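Local coordinates for protein molybdopterin synthase catalytic subunit (Homo sapiens, PDB 5MPO) that forms the catalytic subunit of molybdopterin synthase, which converts precursor Z into molybdopterin by inserting two sulfur atoms delivered by thiocarboxylated MOCS2A, at residues 19-24 with 35-40; 29-34 with 48-53; 96-101 with 131-136. All coordinates share one frame; numbering follows the deposited sequence.

All three contacts join a helix to the same mixed four-stranded sheet, the core of the alpha/beta-hammerhead fold of MoaE proteins. Contacts 1 and 2 share helix 31-38, which lies on one face; contact 3 brings helix 119-136 onto the other. Along the chain the segments of contacts 1 and 2 alternate, and contact 3 follows both. Centres lie about 12 Å apart for contacts 1 and 2 and for 2 and 3, and about 15 Å apart for 1 and 3. F97 of the inner strand 91-99 packs under L37 and V34, while its neighbours V96 and H98 serve contact 3. The sheet thus has contact 2 at its edge by the second subunit, and contact 3 holds K134 of the predicted substrate site.

Contact 1: 19-24 with 35-40; sequences KDVINF and SQLVIS
K19 and V21 reach from one edge of the sheet to L37, the first with a charge and the second with a methyl. The K19 chain bends at chi3 (-81°), which swings its ammonium group to the backbone of helix 31-38: NZ donates to L37 O at 2.8 Å. NZ stands 20° from the carbonyl plane and makes an angle of 145° with the C=O. V21 and L37 meet at about a right angle, with V21 CG1 4.1 Å from L37 CD1. L37 also lies on F97 of the neighbouring strand. Replaced by an alanine, K19 would lose its ammonium group, and L37 O is likely to be left without this donor and the residue leading into the strand without its polar tie to the helix. D20 and I22 turn to the other face, where D20 forms a salt bridge with R86 of helix 73-88. Strand 20-25 runs parallel to 91-99, and this contact closes the first half of a beta-alpha-beta crossover, helix 31-38 folding back over the sheet.

Contact 2: 29-34 with 48-53; sequences LSVDEV and LFVGTT
V31 packs on L48 and V50 in the second half of a beta-alpha-beta crossover: strand 20-25, helix 31-38 and strand 45-52 follow one another in the chain, and the two strands run parallel in one sheet with strands 91-99 and 108-116 between them. The contact is wholly apolar. V31 opens the helix and straddles two residues of the strand with its two methyls. CG1, anti to the backbone N (chi1 -175°), lies 4.0 Å from L48 CD2; CG2, beside that N, lies 4.1 Å from V50 CG2; each branch of the valine thus has its own strand residue. V31 meets L48 obliquely and V50 at about a right angle. L48 and V50 both face the helix, whereas F49 between them faces the other way and packs on V126 and I130 of helix 119-136.

Strand 45-52 is the outermost of the sheet within the chain, and L48, F49 and V50 pair antiparallel with a strand of the second subunit, which carries the sheet across the dimer interface. V31 also packs on V31 of that subunit, and D32 N is hydrogen-bonded to OD1 of D32 there. The start of the helix that carries V31 is fixed by S30 at the N-cap, whose OG accepts from E33 N at 2.8 Å with an N-H...O angle of 160°.

Contact 3: 96-101 with 131-136; sequences VFHRLG and DTLKAK
H98, whose ring edge meets L133, uses both ring nitrogens. ND1 donates to R99 O at 3.0 Å, the acceptor lying in the ring plane but the bond bent to 144° and approaching from above the R99 carbonyl plane. The setting is the helix-on-sheet packing of the MoaE hammerhead fold: helix 119-136 covers the face of strand 91-99 opposite the one covered by helix 31-38. V96 and H98 point to this helix, while F97 points to the other. H98 NE2 is hydrogen-bonded to the backbone of another protein chain, presumably MOCS2A. The bonds at ND1 and NE2 should hold the imidazole against rotation, and Y67 adds an edge-to-face ring contact.

L133 carries the helix side of the contact. A chi1 of -179° sends CG away from the L133 N, and the side chain reaches out from the helix, its two methyls parting toward two strand residues. L133 also packs on the backbone of the neighbouring protein chain, as does K134, a predicted substrate-binding residue whose NZ is hydrogen-bonded to that backbone. On the strand side, L133 CD1 lies 4.3 Å from V96 CG1, and L133 CD2 sits near the plane of the imidazole, 4.3 Å from H98 CD2.

Contact 1: 19-24 with 35-40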
loop_
_atom_site.group_PDB
_atom_site.type_symbol
_atom_site.label_atom_id
_atom_site.label_comp_id
_atom_site.label_asym_id
_atom_site.label_seq_id
_atom_site.Cartn_x
_atom_site.Cartn_y
_atom_site.Cartn_z
ATOM N N LYS C 19 0.562 -15.820 -9.879
ATOM C CA LYS C 19 1.840 -15.359 -10.446
ATOM C C LYS C 19 2.674 -14.660 -9.394
ATOM O O LYS C 19 2.124 -13.907 -8.558
ATOM C CB LYS C 19 1.650 -14.370 -11.576
ATOM C CG LYS C 19 0.694 -14.819 -12.653
ATOM C CD LYS C 19 0.544 -13.782 -13.768
ATOM C CE LYS C 19 -0.440 -12.675 -13.381
ATOM N NZ LYS C 19 -0.385 -11.470 -14.253
ATOM N N ASP C 20 3.986 -14.932 -9.436
ATOM C CA ASP C 20 5.004 -14.208 -8.713
ATOM C C ASP C 20 5.854 -13.562 -9.827
ATOM O O ASP C 20 6.583 -14.247 -10.472
ATOM C CB ASP C 20 5.874 -15.173 -7.910
ATOM C CG ASP C 20 5.179 -15.759 -6.676
ATOM O OD1 ASP C 20 4.302 -15.132 -6.060
ATOM O OD2 ASP C 20 5.535 -16.861 -6.256
ATOM N N VAL C 21 5.756 -12.261 -10.049
ATOM C CA VAL C 21 6.475 -11.569 -11.125
ATOM C C VAL C 21 7.589 -10.752 -10.474
ATOM O O VAL C 21 7.336 -9.819 -9.705
ATOM C CB VAL C 21 5.532 -10.609 -11.864
ATOM C CG1 VAL C 21 6.233 -9.901 -13.017
ATOM C CG2 VAL C 21 4.287 -11.358 -12.348
ATOM N N ILE C 22 8.825 -11.123 -10.777
ATOM C CA ILE C 22 9.991 -10.586 -10.133
ATOM C C ILE C 22 10.945 -10.080 -11.193
ATOM O O ILE C 22 11.353 -10.830 -12.076
ATOM C CB ILE C 22 10.711 -11.678 -9.333
ATOM C CG1 ILE C 22 9.738 -12.268 -8.322
ATOM C CG2 ILE C 22 11.939 -11.076 -8.616
ATOM C CD1 ILE C 22 10.252 -13.440 -7.564
ATOM N N ASN C 23 11.347 -8.829 -11.058
ATOM C CA ASN C 23 12.190 -8.218 -12.007
ATOM C C ASN C 23 13.140 -7.218 -11.408
ATOM O O ASN C 23 12.719 -6.248 -10.761
ATOM C CB ASN C 23 11.338 -7.515 -13.038
ATOM C CG ASN C 23 12.146 -7.060 -14.227
ATOM O OD1 ASN C 23 13.287 -7.411 -14.356
ATOM N ND2 ASN C 23 11.545 -6.276 -15.088
ATOM N N PHE C 24 14.425 -7.459 -11.656
ATOM C CA PHE C 24 15.480 -6.471 -11.450
ATOM C C PHE C 24 15.895 -5.853 -12.763
ATOM O O PHE C 24 16.029 -6.557 -13.758
ATOM C CB PHE C 24 16.632 -7.144 -10.769
ATOM C CG PHE C 24 16.321 -7.531 -9.364
ATOM C CD1 PHE C 24 15.578 -8.660 -9.102
ATOM C CD2 PHE C 24 16.731 -6.734 -8.304
ATOM C CE1 PHE C 24 15.286 -9.032 -7.798
ATOM C CE2 PHE C 24 16.454 -7.081 -6.996
ATOM C CZ PHE C 24 15.714 -8.223 -6.739
ATOM N N SER C 35 1.039 -2.392 -11.399
ATOM C CA SER C 35 -0.268 -2.574 -10.833
ATOM C C SER C 35 -1.077 -3.456 -11.784
ATOM O O SER C 35 -1.798 -4.316 -11.308
ATOM C CB SER C 35 -0.935 -1.229 -10.478
ATOM O OG SER C 35 -1.061 -0.439 -11.618
ATOM N N GLN C 36 -0.882 -3.328 -13.102
ATOM C CA GLN C 36 -1.593 -4.187 -14.102
ATOM C C GLN C 36 -1.167 -5.636 -14.062
ATOM O O GLN C 36 -1.927 -6.519 -14.412
ATOM C CB GLN C 36 -1.438 -3.665 -15.542
ATOM N N LEU C 37 0.046 -5.904 -13.615
ATOM C CA LEU C 37 0.538 -7.253 -13.595
ATOM C C LEU C 37 -0.138 -8.024 -12.502
ATOM O O LEU C 37 -0.162 -9.252 -12.564
ATOM C CB LEU C 37 2.042 -7.275 -13.419
ATOM C CG LEU C 37 2.839 -6.751 -14.627
ATOM C CD1 LEU C 37 4.291 -6.537 -14.240
ATOM C CD2 LEU C 37 2.790 -7.724 -15.811
ATOM N N VAL C 38 -0.725 -7.333 -11.517
ATOM C CA VAL C 38 -1.385 -8.045 -10.403
ATOM C C VAL C 38 -2.919 -8.019 -10.407
ATOM O O VAL C 38 -3.516 -8.670 -9.594
ATOM C CB VAL C 38 -0.796 -7.657 -9.016
ATOM C CG1 VAL C 38 0.738 -7.761 -9.021
ATOM C CG2 VAL C 38 -1.226 -6.272 -8.553
ATOM N N ILE C 39 -3.554 -7.297 -11.316
ATOM C CA ILE C 39 -5.016 -7.266 -11.378
ATOM C C ILE C 39 -5.602 -8.669 -11.590
ATOM O O ILE C 39 -5.040 -9.466 -12.304
ATOM C CB ILE C 39 -5.476 -6.369 -12.540
ATOM C CG1 ILE C 39 -5.297 -4.906 -12.149
ATOM C CG2 ILE C 39 -6.950 -6.617 -12.896
ATOM C CD1 ILE C 39 -5.302 -3.948 -13.324
ATOM N N SER C 40 -6.738 -8.942 -10.969
ATOM C CA SER C 40 -7.400 -10.242 -11.060
ATOM C C SER C 40 -8.885 -10.048 -10.852
ATOM O O SER C 40 -9.287 -9.479 -9.836
ATOM C CB SER C 40 -6.863 -11.241 -10.006
ATOM O OG SER C 40 -7.585 -12.491 -9.984
#

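Contact 2: 29-34 with 48-53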
loop_
_atom_site.group_PDB
_atom_site.type_symbol
_atom_site.label_atom_id
_atom_site.label_comp_id
_atom_site.label_asym_id
_atom_site.label_seq_id
_atom_site.Cartn_x
_atom_site.Cartn_y
_atom_site.Cartn_z
ATOM N N LEU C 29 10.798 2.396 -13.506
ATOM C CA LEU C 29 9.684 1.548 -13.107
ATOM C C LEU C 29 8.376 2.290 -13.286
ATOM O O LEU C 29 8.295 3.488 -13.041
ATOM C CB LEU C 29 9.839 1.134 -11.651
ATOM C CG LEU C 29 11.151 0.469 -11.287
ATOM C CD1 LEU C 29 11.077 0.029 -9.854
ATOM C CD2 LEU C 29 11.398 -0.708 -12.211
ATOM N N SER C 30 7.346 1.570 -13.693
ATOM C CA SER C 30 6.036 2.160 -13.910
ATOM C C SER C 30 5.012 1.575 -12.903
ATOM O O SER C 30 4.767 0.358 -12.881
ATOM C CB SER C 30 5.629 1.873 -15.355
ATOM O OG SER C 30 4.240 1.821 -15.479
ATOM N N VAL C 31 4.381 2.435 -12.106
ATOM C CA VAL C 31 3.388 1.987 -11.151
ATOM C C VAL C 31 2.232 1.376 -11.920
ATOM O O VAL C 31 1.698 0.352 -11.519
ATOM C CB VAL C 31 2.843 3.117 -10.237
ATOM C CG1 VAL C 31 1.911 2.548 -9.184
ATOM C CG2 VAL C 31 3.956 3.851 -9.505
ATOM N N ASP C 32 1.864 1.976 -13.039
ATOM C CA ASP C 32 0.743 1.489 -13.820
ATOM C C ASP C 32 1.008 0.137 -14.425
ATOM O O ASP C 32 0.173 -0.747 -14.335
ATOM C CB ASP C 32 0.368 2.477 -14.931
ATOM C CG ASP C 32 -1.085 2.334 -15.351
ATOM O OD1 ASP C 32 -1.985 2.904 -14.627
ATOM O OD2 ASP C 32 -1.284 1.611 -16.375
ATOM N N GLU C 33 2.173 -0.012 -15.039
ATOM C CA GLU C 33 2.649 -1.301 -15.534
ATOM C C GLU C 33 2.498 -2.348 -14.434
ATOM O O GLU C 33 1.842 -3.377 -14.660
ATOM C CB GLU C 33 4.112 -1.189 -15.961
ATOM C CG GLU C 33 4.829 -2.484 -16.391
ATOM C CD GLU C 33 6.374 -2.512 -16.178
ATOM O OE1 GLU C 33 6.945 -3.434 -16.794
ATOM O OE2 GLU C 33 7.029 -1.695 -15.403
ATOM N N VAL C 34 3.070 -2.070 -13.243
ATOM C CA VAL C 34 3.219 -3.103 -12.206
ATOM C C VAL C 34 1.868 -3.415 -11.579
ATOM O O VAL C 34 1.590 -4.561 -11.260
ATOM C CB VAL C 34 4.184 -2.673 -11.084
ATOM C CG1 VAL C 34 4.184 -3.661 -9.912
ATOM C CG2 VAL C 34 5.568 -2.516 -11.612
ATOM N N LEU C 48 0.024 -1.424 -2.895
ATOM C CA LEU C 48 1.321 -1.160 -3.519
ATOM C C LEU C 48 2.219 -0.359 -2.609
ATOM O O LEU C 48 1.741 0.431 -1.795
ATOM C CB LEU C 48 1.188 -0.393 -4.833
ATOM C CG LEU C 48 0.452 -1.107 -5.957
ATOM C CD1 LEU C 48 -0.925 -0.523 -6.091
ATOM C CD2 LEU C 48 1.165 -0.940 -7.270
ATOM N N PHE C 49 3.526 -0.633 -2.715
ATOM C CA PHE C 49 4.539 0.165 -2.044
ATOM C C PHE C 49 5.506 0.662 -3.106
ATOM O O PHE C 49 5.923 -0.101 -3.970
ATOM C CB PHE C 49 5.315 -0.586 -0.931
ATOM C CG PHE C 49 6.418 0.266 -0.347
ATOM C CD1 PHE C 49 6.122 1.301 0.550
ATOM C CD2 PHE C 49 7.742 0.132 -0.790
ATOM C CE1 PHE C 49 7.145 2.142 1.032
ATOM C CE2 PHE C 49 8.777 0.956 -0.312
ATOM C CZ PHE C 49 8.474 1.972 0.591
ATOM N N VAL C 50 5.863 1.931 -3.037
ATOM C CA VAL C 50 6.746 2.530 -4.028
ATOM C C VAL C 50 7.791 3.260 -3.246
ATOM O O VAL C 50 7.442 4.090 -2.392
ATOM C CB VAL C 50 6.013 3.499 -4.932
ATOM C CG1 VAL C 50 6.967 4.156 -5.924
ATOM C CG2 VAL C 50 4.858 2.795 -5.624
ATOM N N GLY C 51 9.053 2.891 -3.501
ATOM C CA GLY C 51 10.215 3.448 -2.821
ATOM C C GLY C 51 10.834 4.420 -3.811
ATOM O O GLY C 51 11.081 4.074 -4.960
ATOM N N THR C 52 11.090 5.627 -3.341
ATOM C CA THR C 52 11.545 6.748 -4.152
ATOM C C THR C 52 12.771 7.373 -3.524
ATOM O O THR C 52 12.915 7.378 -2.312
ATOM C CB THR C 52 10.464 7.847 -4.270
ATOM O OG1 THR C 52 9.873 8.103 -2.987
ATOM C CG2 THR C 52 9.398 7.436 -5.240
ATOM N N THR C 53 13.643 7.920 -4.367
ATOM C CA THR C 53 14.838 8.598 -3.901
ATOM C C THR C 53 14.457 9.963 -3.269
ATOM O O THR C 53 13.843 10.809 -3.919
ATOM C CB THR C 53 15.845 8.824 -5.047
ATOM O OG1 THR C 53 16.263 7.571 -5.604
ATOM C CG2 THR C 53 17.070 9.592 -4.521
#

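Contact 3: 96-101 with 131-136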
loop_
_atom_site.group_PDB
_atom_site.type_symbol
_atom_site.label_atom_id
_atom_site.label_comp_id
_atom_site.label_asym_id
_atom_site.label_seq_id
_atom_site.Cartn_x
_atom_site.Cartn_y
_atom_site.Cartn_z
ATOM N N VAL C 96 7.227 -7.811 -7.753
ATOM C CA VAL C 96 8.333 -7.078 -7.093
ATOM C C VAL C 96 9.330 -6.599 -8.119
ATOM O O VAL C 96 9.993 -7.403 -8.752
ATOM C CB VAL C 96 9.102 -7.906 -6.079
ATOM C CG1 VAL C 96 10.250 -7.060 -5.500
ATOM C CG2 VAL C 96 8.163 -8.464 -4.998
ATOM N N PHE C 97 9.413 -5.281 -8.270
ATOM C CA PHE C 97 10.223 -4.672 -9.296
ATOM C C PHE C 97 11.233 -3.826 -8.616
ATOM O O PHE C 97 10.862 -2.916 -7.873
ATOM C CB PHE C 97 9.371 -3.845 -10.228
ATOM C CG PHE C 97 8.756 -4.638 -11.322
ATOM C CD1 PHE C 97 7.857 -5.622 -11.036
ATOM C CD2 PHE C 97 9.102 -4.424 -12.628
ATOM C CE1 PHE C 97 7.282 -6.399 -12.042
ATOM C CE2 PHE C 97 8.542 -5.195 -13.652
ATOM C CZ PHE C 97 7.620 -6.197 -13.359
ATOM N N HIS C 98 12.512 -4.139 -8.805
ATOM C CA HIS C 98 13.560 -3.310 -8.206
ATOM C C HIS C 98 14.480 -2.749 -9.273
ATOM O O HIS C 98 14.915 -3.456 -10.159
ATOM C CB HIS C 98 14.318 -4.102 -7.146
ATOM C CG HIS C 98 15.022 -3.256 -6.123
ATOM N ND1 HIS C 98 15.888 -2.227 -6.465
ATOM C CD2 HIS C 98 15.027 -3.313 -4.772
ATOM C CE1 HIS C 98 16.405 -1.700 -5.376
ATOM N NE2 HIS C 98 15.889 -2.328 -4.335
ATOM N N ARG C 99 14.740 -1.453 -9.208
ATOM C CA ARG C 99 15.594 -0.792 -10.189
ATOM C C ARG C 99 17.025 -0.789 -9.743
ATOM O O ARG C 99 17.309 -0.661 -8.556
ATOM C CB ARG C 99 15.137 0.623 -10.427
ATOM C CG ARG C 99 15.881 1.325 -11.541
ATOM C CD ARG C 99 15.144 2.577 -11.886
ATOM N NE ARG C 99 16.028 3.476 -12.585
ATOM C CZ ARG C 99 15.770 4.753 -12.834
ATOM N NH1 ARG C 99 14.624 5.317 -12.461
ATOM N NH2 ARG C 99 16.674 5.481 -13.470
ATOM N N LEU C 100 17.943 -0.952 -10.691
ATOM C CA LEU C 100 19.357 -1.032 -10.340
ATOM C C LEU C 100 20.167 0.073 -11.019
ATOM O O LEU C 100 19.733 0.616 -12.002
ATOM C CB LEU C 100 19.881 -2.425 -10.682
ATOM C CG LEU C 100 19.399 -3.564 -9.787
ATOM C CD1 LEU C 100 20.137 -4.863 -10.083
ATOM C CD2 LEU C 100 19.566 -3.220 -8.307
ATOM N N GLY C 101 21.354 0.380 -10.477
ATOM C CA GLY C 101 22.124 1.540 -10.894
ATOM C C GLY C 101 21.502 2.836 -10.377
ATOM O O GLY C 101 21.058 2.881 -9.234
ATOM N N ASP C 131 9.616 -4.968 4.266
ATOM C CA ASP C 131 10.447 -5.207 5.438
ATOM C C ASP C 131 11.461 -6.322 5.294
ATOM O O ASP C 131 12.607 -6.235 5.806
ATOM C CB ASP C 131 9.585 -5.518 6.692
ATOM C CG ASP C 131 8.799 -4.262 7.188
ATOM O OD1 ASP C 131 9.038 -3.118 6.703
ATOM O OD2 ASP C 131 7.917 -4.428 8.034
ATOM N N THR C 132 10.983 -7.400 4.717
ATOM C CA THR C 132 11.769 -8.582 4.571
ATOM C C THR C 132 12.814 -8.329 3.457
ATOM O O THR C 132 13.953 -8.665 3.619
ATOM C CB THR C 132 10.862 -9.778 4.317
ATOM O OG1 THR C 132 9.847 -9.788 5.330
ATOM C CG2 THR C 132 11.700 -11.131 4.324
ATOM N N LEU C 133 12.438 -7.623 2.399
ATOM C CA LEU C 133 13.355 -7.268 1.379
ATOM C C LEU C 133 14.509 -6.462 1.966
ATOM O O LEU C 133 15.667 -6.699 1.605
ATOM C CB LEU C 133 12.652 -6.474 0.292
ATOM C CG LEU C 133 13.584 -6.075 -0.866
ATOM C CD1 LEU C 133 13.029 -6.324 -2.267
ATOM C CD2 LEU C 133 14.059 -4.603 -0.741
ATOM N N LYS C 134 14.204 -5.515 2.850
ATOM C CA LYS C 134 15.231 -4.606 3.378
ATOM C C LYS C 134 16.116 -5.338 4.342
ATOM O O LYS C 134 17.239 -4.954 4.527
ATOM C CB LYS C 134 14.622 -3.372 4.038
ATOM C CG LYS C 134 14.050 -2.395 2.999
ATOM C CD LYS C 134 13.406 -1.151 3.631
ATOM C CE LYS C 134 14.166 0.148 3.387
ATOM N NZ LYS C 134 14.253 0.472 1.933
ATOM N N ALA C 135 15.606 -6.404 4.946
ATOM C CA ALA C 135 16.339 -7.189 5.915
ATOM C C ALA C 135 17.183 -8.361 5.312
ATOM O O ALA C 135 18.137 -8.793 5.893
ATOM C CB ALA C 135 15.325 -7.775 6.889
ATOM N N LYS C 136 16.772 -8.903 4.184
ATOM C CA LYS C 136 17.247 -10.182 3.722
ATOM C C LYS C 136 17.804 -10.211 2.318
ATOM O O LYS C 136 18.590 -11.065 2.036
ATOM C CB LYS C 136 16.085 -11.173 3.783
ATOM C CG LYS C 136 16.269 -12.334 4.747
ATOM C CD LYS C 136 16.454 -11.928 6.208
ATOM C CE LYS C 136 16.902 -13.173 6.933
ATOM N NZ LYS C 136 17.184 -12.882 8.349
#